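Local coordinates for protein endo-1,4-beta-xylanase C (Paenibacillus barcinonensis, PDB 4XUR) that binds xylan through this CBM22-2 carbohydrate-binding module and cleaves the internal beta-1,4-xylosidic linkages of xylan through a separate catalytic domain, at residues L142-E147 with V169-T174; A111-T116 with A128-P133; A89-N94 with D160-Y165. All blocks are in the same frame, centred on the assembly; numbering follows the deposited sequence.

In the fold
The three contacts join the two antiparallel sheets of the beta-sandwich module. Contacts 1 and 2 have centres about 8 Å apart and meet where Leu142 CD1 packs on Pro133 CD at 3.7 Å. Contact 3 lies towards another end of the sandwich, its centre about 19 Å from each of the others, and strands 139-147, 90-101 and 109-119 link all three within one sheet. In that sheet Asn94 N meets Glu147 O at 2.8 Å and Ile93 N meets Thr116 O at 3.0 Å. Contact 1 holds two sugar-binding residues, Tyr145 and Glu147, whereas the side chains of Phe113 and Phe164 stand about 10 and 11 Å from bound xylose units.

Contact 1. Residues L142-E147 with V169-T174; sequences LRMYAE and VQITAT. With XYP (beta-D-xylopyranose), chain D.
Met144 reaches from the sheet that carries the sugar to Val169 and Ile171 of the facing sheet, bridging the hydrophobic interior of the beta-sandwich. All three touching side chains are buried, and their packing is purely apolar. Met144 and Val169 lie side by side, running in opposite senses, with the thioether alongside the valine: CG1 of Val169 lies 3.6 Å from Met144 SD and is equally close to its methyl. A bend at the last torsion of Met144 (chi3 -66°) folds CE over towards Val169, while Ile171 CD1 meets SD more loosely at 4.3 Å. Ile78 packs on Met144, and Phe80 and Phe16 on Val169.

The hydrogen bonds lie on the other face of strand 139-147, where Tyr145 and Glu147 bind a xylose of the ligand. Tyr145 OH donates a hydrogen bond to XYP O2 at 3.0 Å, with O2 close to the plane of the ring at its edge. The same O2 donates in turn to Glu147 OE1 over a short 2.5 Å, while XYP O3 donates to Glu147 OE2 at 2.8 Å. With the chain extended from CA to CD (chi2 -179°), the carboxylate spans two neighbouring hydroxyls. Ser96 OG also bonds OE2, and Arg31 makes a cation-pi contact with Tyr145. Replacing this glutamate with an alanine is likely to leave O3 without its carboxylate acceptor and O2 with Tyr145 as the remaining partner in this contact. The alternation of the strand thus gives one segment two chemistries: an oily face that closes the sandwich and a polar face that binds adjacent sugar hydroxyls.

Contact 2. Residues A111-T116 with A128-P133; sequences AMFAST and ADIIVP
Phe113 and Ala114 pack on Ala128 and Ile130 between the two sheets of the beta-sandwich, at the outermost strand 109-119 of one of them, which is thereby joined to strand 124-131 of the other. The two strand segments, whose axes come within 6.9 Å, run almost exactly antiparallel (179°), yet no hydrogen bond passes between them; the side chains that meet are apolar.

Phe113 is central to the first shell. The methyl CB of Ala128 comes at the edge of its ring, near the ring plane, 3.8 Å from Phe113 CD1. The ring owes this place to a first torsion that sets CG between the backbone N and the carbonyl carbon (chi1 69°), the rotamer in which CD1 meets Ala128. Ile130 approaches with its CG2 branch, which stands 3.6 Å from Phe113 CB and also touches CG, so the methyl sits against the root of the aromatic group. Beside them, the methyls of Ala114 and Ala128 meet at 4.1 Å, a spacing that two small residues allow.

A classic beta bulge positions this shell. Phe113 and Ala114 both face Gly95 of strand 90-101 and share its backbone hydrogen bonding, and the helical-like psi of Phe113 (-18°) lets two successive side chains point towards the opposite sheet. In the next layer, Leu97 touches both Phe113 and Ile130, and Val76 and Ile78 flank Ile130 from the neighbouring strand of its own sheet. Tyr110, near the start of strand 109-119, is one of the sugar-binding residues. The closest approach between the segments involves the backbone at the bulge: Phe113 O lies 3.2 Å from Ala128 CB.

Contact 3. Residues A89-N94 with D160-Y165; sequences ATQVIN and DTIPFY
Ile93 rests over one face of the Phe164 ring, a CH-pi contact between the two sheets of the beta-sandwich. It joins strand 90-101 to the start of strand 164-173 and the loop leading into it. No hydrogen bond links the two segments, so side-chain packing carries the contact.

The tight part is this isoleucine-phenylalanine pair, both residues buried. The CD1 methyl of Ile93 stands 4.0 Å from the centroid of the Phe164 ring and only 16° off its normal, displaced somewhat towards the rim. The isoleucine comes at a slant and meets the ring with its terminal methyl rather than along its length. Ile93 has CG1 anti to its own carbonyl carbon (chi1 -73°); this, with chi2 -74°, places CD1 over the ring. Leu118 backs Ile93 within its own sheet, and Phe164 also packs on Ala146 and on Arg55.

The loose part lies nearer the surface, where Gln91 and Asp160 are partly exposed. Here the aliphatic stem of Gln91 reaches only the end of Ile162, Gln91 CG to Ile162 CD1 being 4.4 Å. Although this fringe packs less closely, the loop is tied down by other residues: Arg55 NH1 hydrogen-bonds to the carbonyl oxygens of both Asp160 and Ile162, and the carboxylate of Asp160 is bonded by Thr157. Tyr84 lies against Ile162. Back at the tight end, CD1 of Ile93 is equidistant, at 3.9 Å, from CD2 and CE2 of Phe164.

Contact 1. Residues L142-E147 with V169-T174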
loop_
_atom_site.group_PDB
_atom_site.type_symbol
_atom_site.label_atom_id
_atom_site.label_comp_id
_atom_site.label_asym_id
_atom_site.label_seq_id
_atom_site.Cartn_x
_atom_site.Cartn_y
_atom_site.Cartn_z
ATOM N N LEU A 142 8.151 -9.814 0.727
ATOM C CA LEU A 142 6.813 -9.654 0.243
ATOM C C LEU A 142 6.230 -8.421 0.944
ATOM O O LEU A 142 5.918 -8.475 2.136
ATOM C CB LEU A 142 5.964 -10.906 0.573
ATOM C CG LEU A 142 4.522 -11.019 0.008
ATOM C CD1 LEU A 142 4.101 -12.497 -0.184
ATOM C CD2 LEU A 142 3.502 -10.330 0.857
ATOM N N ARG A 143 6.062 -7.356 0.188
ATOM C CA ARG A 143 5.717 -6.053 0.782
ATOM C C ARG A 143 4.435 -5.595 0.183
ATOM O O ARG A 143 4.250 -5.583 -1.054
ATOM C CB ARG A 143 6.833 -5.048 0.495
ATOM C CG ARG A 143 8.217 -5.488 0.887
ATOM C CD ARG A 143 9.128 -5.722 -0.298
ATOM N NE ARG A 143 10.409 -6.395 0.073
ATOM C CZ ARG A 143 11.503 -6.446 -0.644
ATOM N NH1 ARG A 143 11.623 -5.884 -1.838
ATOM N NH2 ARG A 143 12.560 -7.061 -0.132
ATOM N N MET A 144 3.527 -5.209 1.048
ATOM C CA MET A 144 2.267 -4.646 0.577
ATOM C C MET A 144 2.444 -3.156 0.305
ATOM O O MET A 144 3.161 -2.490 1.002
ATOM C CB MET A 144 1.155 -4.883 1.549
ATOM C CG MET A 144 1.277 -4.150 2.875
ATOM S SD MET A 144 -0.201 -4.466 3.863
ATOM C CE MET A 144 -1.426 -3.642 2.844
ATOM N N TYR A 145 1.763 -2.612 -0.714
ATOM C CA TYR A 145 1.817 -1.188 -0.951
ATOM C C TYR A 145 0.575 -0.683 -1.645
ATOM O O TYR A 145 -0.190 -1.508 -2.201
ATOM C CB TYR A 145 3.095 -0.768 -1.726
ATOM C CG TYR A 145 3.243 -1.223 -3.146
ATOM C CD1 TYR A 145 3.778 -2.469 -3.413
ATOM C CD2 TYR A 145 2.964 -0.368 -4.229
ATOM C CE1 TYR A 145 3.970 -2.890 -4.714
ATOM C CE2 TYR A 145 3.145 -0.776 -5.546
ATOM C CZ TYR A 145 3.680 -2.026 -5.776
ATOM O OH TYR A 145 3.897 -2.481 -7.076
ATOM N N ALA A 146 0.372 0.639 -1.586
ATOM C CA ALA A 146 -0.720 1.254 -2.347
ATOM C C ALA A 146 -0.162 2.140 -3.414
ATOM O O ALA A 146 0.876 2.745 -3.253
ATOM C CB ALA A 146 -1.626 2.098 -1.419
ATOM N N GLU A 147 -0.929 2.261 -4.514
ATOM C CA GLU A 147 -0.503 3.063 -5.661
ATOM C C GLU A 147 -1.713 3.396 -6.527
ATOM O O GLU A 147 -2.806 2.974 -6.271
ATOM C CB GLU A 147 0.499 2.306 -6.492
ATOM C CG GLU A 147 -0.048 1.026 -7.137
ATOM C CD GLU A 147 0.988 0.302 -7.942
ATOM O OE1 GLU A 147 2.003 0.922 -8.408
ATOM O OE2 GLU A 147 0.793 -0.917 -8.138
ATOM N N VAL A 169 -4.756 -0.714 8.282
ATOM C CA VAL A 169 -4.201 -1.813 7.490
ATOM C C VAL A 169 -4.212 -3.039 8.394
ATOM O O VAL A 169 -3.765 -2.972 9.555
ATOM C CB VAL A 169 -2.748 -1.547 7.079
ATOM C CG1 VAL A 169 -2.258 -2.708 6.247
ATOM C CG2 VAL A 169 -2.630 -0.262 6.271
ATOM N N GLN A 170 -4.757 -4.134 7.891
ATOM C CA GLN A 170 -4.861 -5.340 8.655
ATOM C C GLN A 170 -4.592 -6.538 7.780
ATOM O O GLN A 170 -5.024 -6.593 6.634
ATOM C CB GLN A 170 -6.244 -5.411 9.284
ATOM C CG GLN A 170 -6.435 -6.549 10.273
ATOM C CD GLN A 170 -7.735 -6.388 11.089
ATOM O OE1 GLN A 170 -7.840 -5.493 11.893
ATOM N NE2 GLN A 170 -8.718 -7.270 10.860
ATOM N N ILE A 171 -3.871 -7.539 8.334
ATOM C CA ILE A 171 -3.768 -8.828 7.685
ATOM C C ILE A 171 -4.268 -9.937 8.655
ATOM O O ILE A 171 -3.950 -9.899 9.811
ATOM C CB ILE A 171 -2.313 -9.187 7.326
ATOM C CG1 ILE A 171 -1.709 -8.083 6.419
ATOM C CG2 ILE A 171 -2.252 -10.518 6.648
ATOM C CD1 ILE A 171 -0.243 -8.239 6.000
ATOM N N THR A 172 -5.040 -10.877 8.177
ATOM C CA THR A 172 -5.616 -11.852 9.023
ATOM C C THR A 172 -5.498 -13.226 8.419
ATOM O O THR A 172 -5.411 -13.387 7.247
ATOM C CB THR A 172 -7.084 -11.489 9.351
ATOM O OG1 THR A 172 -7.776 -11.267 8.138
ATOM C CG2 THR A 172 -7.165 -10.194 10.202
ATOM N N ALA A 173 -5.458 -14.216 9.313
ATOM C CA ALA A 173 -5.478 -15.623 8.939
ATOM C C ALA A 173 -6.789 -16.079 8.357
ATOM O O ALA A 173 -7.834 -15.473 8.629
ATOM C CB ALA A 173 -5.196 -16.451 10.218
ATOM N N THR A 174 -6.730 -17.138 7.567
ATOM C CA THR A 174 -7.874 -17.712 6.864
ATOM C C THR A 174 -7.943 -19.230 7.108
ATOM O O THR A 174 -6.965 -19.805 7.689
ATOM C CB THR A 174 -7.796 -17.560 5.327
ATOM O OG1 THR A 174 -6.715 -18.356 4.805
ATOM C CG2 THR A 174 -7.607 -16.106 4.937
HETATM C C1 XYP D . 5.558 -1.284 -10.852
HETATM C C2 XYP D . 4.100 -0.938 -10.551
HETATM C C3 XYP D . 3.199 -2.167 -10.597
HETATM C C4 XYP D . 3.451 -2.946 -11.909
HETATM C C5 XYP D . 4.947 -3.184 -12.139
HETATM O O2 XYP D . 4.007 -0.398 -9.239
HETATM O O3 XYP D . 1.843 -1.802 -10.534
HETATM O O4 XYP D . 2.767 -4.214 -11.781
HETATM O O5 XYP D . 5.637 -1.952 -12.157
#

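Contact 2. Residues A111-T116 with A128-P133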
loop_
_atom_site.group_PDB
_atom_site.type_symbol
_atom_site.label_atom_id
_atom_site.label_comp_id
_atom_site.label_asym_id
_atom_site.label_seq_id
_atom_site.Cartn_x
_atom_site.Cartn_y
_atom_site.Cartn_z
ATOM N N ALA A 111 2.544 -7.360 -8.284
ATOM C CA ALA A 111 1.179 -7.856 -8.573
ATOM C C ALA A 111 0.172 -7.025 -7.827
ATOM O O ALA A 111 0.340 -6.762 -6.655
ATOM C CB ALA A 111 1.068 -9.245 -8.119
ATOM N N MET A 112 -0.894 -6.610 -8.536
ATOM C CA MET A 112 -2.072 -6.028 -7.907
ATOM C C MET A 112 -2.971 -7.121 -7.348
ATOM O O MET A 112 -3.393 -8.003 -8.092
ATOM C CB MET A 112 -2.875 -5.214 -8.937
ATOM C CG MET A 112 -3.891 -4.260 -8.346
ATOM S SD MET A 112 -5.178 -3.861 -9.552
ATOM C CE MET A 112 -4.182 -3.339 -10.916
ATOM N N PHE A 113 -3.310 -7.014 -6.083
ATOM C CA PHE A 113 -4.240 -7.872 -5.449
ATOM C C PHE A 113 -5.646 -7.279 -5.290
ATOM O O PHE A 113 -6.645 -8.063 -5.090
ATOM C CB PHE A 113 -3.686 -8.375 -4.080
ATOM C CG PHE A 113 -3.580 -7.304 -3.016
ATOM C CD1 PHE A 113 -4.689 -6.911 -2.266
ATOM C CD2 PHE A 113 -2.361 -6.715 -2.757
ATOM C CE1 PHE A 113 -4.554 -5.939 -1.271
ATOM C CE2 PHE A 113 -2.222 -5.757 -1.754
ATOM C CZ PHE A 113 -3.308 -5.394 -0.998
ATOM N N ALA A 114 -5.798 -5.978 -5.396
ATOM C CA ALA A 114 -7.098 -5.373 -5.322
ATOM C C ALA A 114 -7.073 -3.908 -5.792
ATOM O O ALA A 114 -6.023 -3.277 -5.802
ATOM C CB ALA A 114 -7.642 -5.436 -3.898
ATOM N N SER A 115 -8.268 -3.418 -6.143
ATOM C CA SER A 115 -8.488 -2.100 -6.730
ATOM C C SER A 115 -9.886 -1.649 -6.424
ATOM O O SER A 115 -10.799 -2.465 -6.531
ATOM C CB SER A 115 -8.350 -2.194 -8.231
ATOM O OG SER A 115 -8.671 -0.951 -8.877
ATOM N N THR A 116 -10.075 -0.366 -6.038
ATOM C CA THR A 116 -11.392 0.227 -5.877
ATOM C C THR A 116 -11.356 1.670 -6.402
ATOM O O THR A 116 -10.285 2.287 -6.452
ATOM C CB THR A 116 -11.913 0.221 -4.429
ATOM O OG1 THR A 116 -11.232 1.213 -3.648
ATOM C CG2 THR A 116 -11.725 -1.091 -3.747
ATOM N N ALA A 128 -8.408 -8.069 -0.267
ATOM C CA ALA A 128 -8.410 -9.347 -0.985
ATOM C C ALA A 128 -7.717 -10.426 -0.169
ATOM O O ALA A 128 -6.930 -10.136 0.743
ATOM C CB ALA A 128 -7.723 -9.222 -2.331
ATOM N N ASP A 129 -7.997 -11.671 -0.504
ATOM C CA ASP A 129 -7.065 -12.801 -0.102
ATOM C C ASP A 129 -5.815 -12.706 -0.973
ATOM O O ASP A 129 -5.871 -12.496 -2.197
ATOM C CB ASP A 129 -7.705 -14.165 -0.305
ATOM C CG ASP A 129 -8.686 -14.576 0.775
ATOM O OD1 ASP A 129 -8.983 -13.841 1.721
ATOM O OD2 ASP A 129 -9.147 -15.730 0.656
ATOM N N ILE A 130 -4.670 -12.971 -0.357
ATOM C CA ILE A 130 -3.443 -13.209 -1.166
ATOM C C ILE A 130 -2.765 -14.515 -0.734
ATOM O O ILE A 130 -2.931 -14.994 0.399
ATOM C CB ILE A 130 -2.451 -12.060 -1.026
ATOM C CG1 ILE A 130 -1.936 -11.910 0.400
ATOM C CG2 ILE A 130 -3.066 -10.793 -1.529
ATOM C CD1 ILE A 130 -0.447 -11.653 0.504
ATOM N N ILE A 131 -1.964 -15.054 -1.658
ATOM C CA ILE A 131 -1.183 -16.256 -1.424
ATOM C C ILE A 131 0.245 -15.772 -1.085
ATOM O O ILE A 131 0.836 -14.919 -1.777
ATOM C CB ILE A 131 -1.221 -17.127 -2.741
ATOM C CG1 ILE A 131 -2.563 -17.793 -2.834
ATOM C CG2 ILE A 131 -0.072 -18.153 -2.794
ATOM C CD1 ILE A 131 -2.970 -18.132 -4.231
ATOM N N VAL A 132 0.804 -16.362 -0.039
ATOM C CA VAL A 132 2.192 -16.178 0.314
ATOM C C VAL A 132 2.917 -17.353 -0.360
ATOM O O VAL A 132 2.607 -18.506 0.002
ATOM C CB VAL A 132 2.364 -16.220 1.865
ATOM C CG1 VAL A 132 3.745 -15.864 2.268
ATOM C CG2 VAL A 132 1.412 -15.195 2.505
ATOM N N PRO A 133 3.830 -17.081 -1.285
ATOM C CA PRO A 133 4.545 -18.221 -1.948
ATOM C C PRO A 133 5.299 -19.129 -0.967
ATOM O O PRO A 133 5.725 -18.643 0.111
ATOM C CB PRO A 133 5.493 -17.537 -2.884
ATOM C CG PRO A 133 4.905 -16.183 -3.153
ATOM C CD PRO A 133 4.256 -15.817 -1.844
#

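Contact 3. Residues A89-N94 with D160-Y165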
loop_
_atom_site.group_PDB
_atom_site.type_symbol
_atom_site.label_atom_id
_atom_site.label_comp_id
_atom_site.label_asym_id
_atom_site.label_seq_id
_atom_site.Cartn_x
_atom_site.Cartn_y
_atom_site.Cartn_z
ATOM N N ALA A 89 -12.556 14.092 -9.414
ATOM C CA ALA A 89 -13.807 13.759 -8.696
ATOM C C ALA A 89 -13.811 12.298 -8.222
ATOM O O ALA A 89 -14.344 11.993 -7.175
ATOM C CB ALA A 89 -14.994 13.999 -9.661
ATOM N N THR A 90 -13.214 11.426 -9.031
ATOM C CA THR A 90 -12.963 10.031 -8.657
ATOM C C THR A 90 -11.538 9.616 -9.055
ATOM O O THR A 90 -10.943 10.168 -10.003
ATOM C CB THR A 90 -13.951 9.049 -9.333
ATOM O OG1 THR A 90 -13.652 8.911 -10.733
ATOM C CG2 THR A 90 -15.351 9.506 -9.116
ATOM N N GLN A 91 -10.995 8.578 -8.361
ATOM C CA GLN A 91 -9.713 8.041 -8.767
ATOM C C GLN A 91 -9.604 6.556 -8.233
ATOM O O GLN A 91 -10.026 6.291 -7.139
ATOM C CB GLN A 91 -8.592 8.920 -8.200
ATOM C CG GLN A 91 -7.153 8.409 -8.388
ATOM C CD GLN A 91 -6.749 8.311 -9.840
ATOM O OE1 GLN A 91 -6.796 9.316 -10.554
ATOM N NE2 GLN A 91 -6.328 7.118 -10.288
ATOM N N VAL A 92 -9.000 5.707 -9.046
ATOM C CA VAL A 92 -8.733 4.311 -8.666
ATOM C C VAL A 92 -7.501 4.289 -7.771
ATOM O O VAL A 92 -6.496 4.948 -8.072
ATOM C CB VAL A 92 -8.435 3.451 -9.931
ATOM C CG1 VAL A 92 -7.980 2.080 -9.525
ATOM C CG2 VAL A 92 -9.697 3.463 -10.829
ATOM N N ILE A 93 -7.548 3.495 -6.715
ATOM C CA ILE A 93 -6.306 3.194 -5.944
ATOM C C ILE A 93 -6.156 1.672 -5.923
ATOM O O ILE A 93 -7.119 0.970 -5.780
ATOM C CB ILE A 93 -6.376 3.756 -4.514
ATOM C CG1 ILE A 93 -6.233 5.272 -4.532
ATOM C CG2 ILE A 93 -5.233 3.231 -3.661
ATOM C CD1 ILE A 93 -4.829 5.793 -4.813
ATOM N N ASN A 94 -4.928 1.208 -6.050
ATOM C CA ASN A 94 -4.670 -0.225 -6.141
ATOM C C ASN A 94 -3.952 -0.646 -4.882
ATOM O O ASN A 94 -3.122 0.100 -4.326
ATOM C CB ASN A 94 -3.744 -0.504 -7.363
ATOM C CG ASN A 94 -4.463 -0.337 -8.705
ATOM O OD1 ASN A 94 -5.680 -0.110 -8.755
ATOM N ND2 ASN A 94 -3.711 -0.424 -9.794
ATOM N N ASP A 160 -2.973 11.326 -11.847
ATOM C CA ASP A 160 -2.320 10.075 -11.447
ATOM C C ASP A 160 -1.512 10.169 -10.173
ATOM O O ASP A 160 -1.365 9.150 -9.438
ATOM C CB ASP A 160 -1.319 9.608 -12.533
ATOM C CG ASP A 160 -1.990 9.148 -13.792
ATOM O OD1 ASP A 160 -3.029 8.435 -13.786
ATOM O OD2 ASP A 160 -1.420 9.486 -14.849
ATOM N N THR A 161 -0.966 11.357 -9.874
ATOM C CA THR A 161 0.057 11.499 -8.836
ATOM C C THR A 161 -0.417 12.279 -7.629
ATOM O O THR A 161 0.384 12.879 -6.909
ATOM C CB THR A 161 1.400 12.052 -9.400
ATOM O OG1 THR A 161 1.153 13.301 -10.031
ATOM C CG2 THR A 161 2.065 11.074 -10.348
ATOM N N ILE A 162 -1.732 12.353 -7.452
ATOM C CA ILE A 162 -2.268 13.027 -6.332
ATOM C C ILE A 162 -1.833 12.397 -5.003
ATOM O O ILE A 162 -1.618 11.171 -4.925
ATOM C CB ILE A 162 -3.833 13.083 -6.338
ATOM C CG1 ILE A 162 -4.414 11.683 -6.492
ATOM C CG2 ILE A 162 -4.320 14.028 -7.411
ATOM C CD1 ILE A 162 -5.582 11.466 -5.581
ATOM N N PRO A 163 -1.673 13.222 -3.933
ATOM C CA PRO A 163 -1.396 12.660 -2.616
ATOM C C PRO A 163 -2.591 11.893 -2.078
ATOM O O PRO A 163 -3.736 12.143 -2.498
ATOM C CB PRO A 163 -1.142 13.897 -1.743
ATOM C CG PRO A 163 -1.985 14.966 -2.389
ATOM C CD PRO A 163 -1.941 14.689 -3.879
ATOM N N PHE A 164 -2.368 10.939 -1.172
ATOM C CA PHE A 164 -3.451 10.177 -0.591
ATOM C C PHE A 164 -3.047 9.561 0.767
ATOM O O PHE A 164 -1.891 9.505 1.103
ATOM C CB PHE A 164 -3.988 9.086 -1.535
ATOM C CG PHE A 164 -3.003 7.978 -1.855
ATOM C CD1 PHE A 164 -2.851 6.930 -1.006
ATOM C CD2 PHE A 164 -2.263 8.028 -3.012
ATOM C CE1 PHE A 164 -1.941 5.923 -1.312
ATOM C CE2 PHE A 164 -1.384 7.006 -3.344
ATOM C CZ PHE A 164 -1.237 5.960 -2.455
ATOM N N TYR A 165 -4.069 9.184 1.504
ATOM C CA TYR A 165 -3.982 8.667 2.875
ATOM C C TYR A 165 -4.313 7.202 2.890
ATOM O O TYR A 165 -5.174 6.766 2.147
ATOM C CB TYR A 165 -5.000 9.383 3.800
ATOM C CG TYR A 165 -4.834 10.909 3.785
ATOM C CD1 TYR A 165 -5.429 11.675 2.767
ATOM C CD2 TYR A 165 -4.020 11.530 4.723
ATOM C CE1 TYR A 165 -5.261 13.090 2.744
ATOM C CE2 TYR A 165 -3.816 12.915 4.709
ATOM C CZ TYR A 165 -4.477 13.679 3.716
ATOM O OH TYR A 165 -4.284 15.042 3.686
#